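Local coordinates for Tll1590 protein (Thermosynechococcus elongatus, PDB 6LDQ) that is a sucrose-phosphate synthase, a glycosyltransferase of the GT-B clan with a Rossmann-like domain, at residues A[6-11]-A[45-50]. Numbering follows the deposited sequence.
Sequences QPIALI and WHVDMF
Ile8 is held to the neighbouring strand through both its backbone N and its backbone O. Ile8 N donates to His46 O at 2.9 Å, an almost straight bond (177°), and Ile8 O accepts from Asp48 N at 3.1 Å. With chi1 of Ile8 at 70°, CG1 lies between the backbone N and the carbonyl carbon, and from there Ile8 CD1 reaches Val47 CG2 at 4.0 Å. The other branch, Ile8 CG2, approaches Trp45 CE3 obliquely. These two segments carry parallel neighbours in the middle of a Rossmann-like sheet, linked by helix 32-42 in a beta-alpha-beta crossover; strands 68-73 and 108-112 continue the sheet on either side. Leu10 repeats the ladder, its N donating to Asp48 O and its O accepting from Phe50 N. Leu10 O also takes a CA-H...O contact from Met49 CA at 3.2 Å and lies at the edge of the Phe50 ring, in its plane. Leu10 CB packs against Met49 CG at 3.8 Å, the two side chains side by side and pointing the same way, and both touch Val33 of helix 32-42. At the solvent-facing end, Gln6 leans obliquely across His46, amide and imidazole planes 39° apart, with Gln6 OE1 3.1 Å from His46 CE1, while His67 stacks on that imidazole.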
# COMPACT_ATOMS: atom_id res chain seq x y z
N GLN A 6 -13.20 -1.07 -9.57
CA GLN A 6 -13.74 -1.31 -8.21
C GLN A 6 -12.85 -1.78 -7.08
O GLN A 6 -12.22 -0.90 -6.50
CB GLN A 6 -15.24 -1.55 -8.07
CG GLN A 6 -15.83 -2.88 -8.49
CD GLN A 6 -17.32 -2.81 -8.26
OE1 GLN A 6 -17.86 -1.74 -8.06
NE2 GLN A 6 -18.03 -3.93 -8.29
N PRO A 7 -12.73 -3.08 -6.80
CA PRO A 7 -12.21 -3.49 -5.54
C PRO A 7 -10.74 -3.07 -5.47
O PRO A 7 -10.04 -3.50 -6.29
CB PRO A 7 -12.48 -4.99 -5.52
CG PRO A 7 -12.42 -5.37 -6.96
CD PRO A 7 -12.76 -4.14 -7.77
N ILE A 8 -10.41 -2.15 -4.57
CA ILE A 8 -8.99 -1.75 -4.43
C ILE A 8 -8.49 -2.23 -3.06
O ILE A 8 -9.26 -2.28 -2.18
CB ILE A 8 -8.76 -0.25 -4.60
CG1 ILE A 8 -9.34 0.56 -3.46
CG2 ILE A 8 -9.18 0.27 -5.96
CD1 ILE A 8 -9.01 1.99 -3.58
N ALA A 9 -7.23 -2.58 -3.00
CA ALA A 9 -6.59 -3.03 -1.77
C ALA A 9 -5.51 -2.04 -1.40
O ALA A 9 -4.68 -1.67 -2.24
CB ALA A 9 -6.00 -4.43 -1.93
N LEU A 10 -5.55 -1.58 -0.15
CA LEU A 10 -4.43 -0.87 0.46
C LEU A 10 -3.72 -1.85 1.38
O LEU A 10 -4.37 -2.66 2.06
CB LEU A 10 -4.90 0.37 1.23
CG LEU A 10 -5.20 1.69 0.50
CD1 LEU A 10 -6.03 1.53 -0.76
CD2 LEU A 10 -5.82 2.71 1.45
N ILE A 11 -2.40 -1.81 1.39
CA ILE A 11 -1.62 -2.74 2.19
C ILE A 11 -0.66 -1.95 3.07
O ILE A 11 0.11 -1.13 2.56
CB ILE A 11 -0.84 -3.74 1.33
CG1 ILE A 11 -1.79 -4.69 0.61
CG2 ILE A 11 0.11 -4.57 2.20
CD1 ILE A 11 -1.12 -5.47 -0.47
N TRP A 45 -15.01 4.71 -3.23
CA TRP A 45 -14.16 3.57 -3.54
C TRP A 45 -14.53 2.38 -2.67
O TRP A 45 -14.90 2.53 -1.49
CB TRP A 45 -12.67 3.91 -3.34
CG TRP A 45 -12.15 4.96 -4.31
CD1 TRP A 45 -12.06 6.30 -4.09
CD2 TRP A 45 -11.68 4.75 -5.64
NE1 TRP A 45 -11.57 6.94 -5.20
CE2 TRP A 45 -11.32 6.01 -6.17
CE3 TRP A 45 -11.53 3.61 -6.44
CZ2 TRP A 45 -10.82 6.16 -7.45
CZ3 TRP A 45 -11.04 3.77 -7.72
CH2 TRP A 45 -10.68 5.03 -8.21
N HIS A 46 -14.43 1.18 -3.24
CA HIS A 46 -14.59 -0.05 -2.48
C HIS A 46 -13.21 -0.48 -2.01
O HIS A 46 -12.38 -0.90 -2.82
CB HIS A 46 -15.24 -1.13 -3.36
CG HIS A 46 -16.54 -0.69 -3.98
ND1 HIS A 46 -17.32 -1.54 -4.73
CD2 HIS A 46 -17.19 0.50 -3.95
CE1 HIS A 46 -18.40 -0.89 -5.14
NE2 HIS A 46 -18.35 0.35 -4.68
N VAL A 47 -12.95 -0.36 -0.70
CA VAL A 47 -11.59 -0.43 -0.14
C VAL A 47 -11.46 -1.56 0.87
O VAL A 47 -12.11 -1.54 1.92
CB VAL A 47 -11.19 0.89 0.55
CG1 VAL A 47 -9.74 0.77 1.08
CG2 VAL A 47 -11.41 2.10 -0.36
N ASP A 48 -10.53 -2.48 0.61
CA ASP A 48 -10.07 -3.49 1.56
C ASP A 48 -8.64 -3.12 1.96
O ASP A 48 -7.76 -3.07 1.11
CB ASP A 48 -10.08 -4.89 0.93
CG ASP A 48 -11.52 -5.48 0.76
OD1 ASP A 48 -12.42 -5.06 1.50
OD2 ASP A 48 -11.70 -6.36 -0.11
N MET A 49 -8.42 -2.85 3.25
CA MET A 49 -7.11 -2.54 3.80
C MET A 49 -6.59 -3.76 4.56
O MET A 49 -7.32 -4.35 5.35
CB MET A 49 -7.18 -1.33 4.73
CG MET A 49 -7.48 0.01 4.04
SD MET A 49 -8.07 1.23 5.23
CE MET A 49 -9.74 0.61 5.43
N PHE A 50 -5.33 -4.14 4.31
CA PHE A 50 -4.73 -5.32 4.91
C PHE A 50 -3.55 -4.91 5.79
O PHE A 50 -2.68 -4.13 5.36
CB PHE A 50 -4.26 -6.33 3.85
CG PHE A 50 -5.37 -6.87 2.97
CD1 PHE A 50 -5.89 -6.11 1.91
CD2 PHE A 50 -5.89 -8.14 3.19
CE1 PHE A 50 -6.92 -6.62 1.11
CE2 PHE A 50 -6.91 -8.65 2.38
CZ PHE A 50 -7.43 -7.88 1.34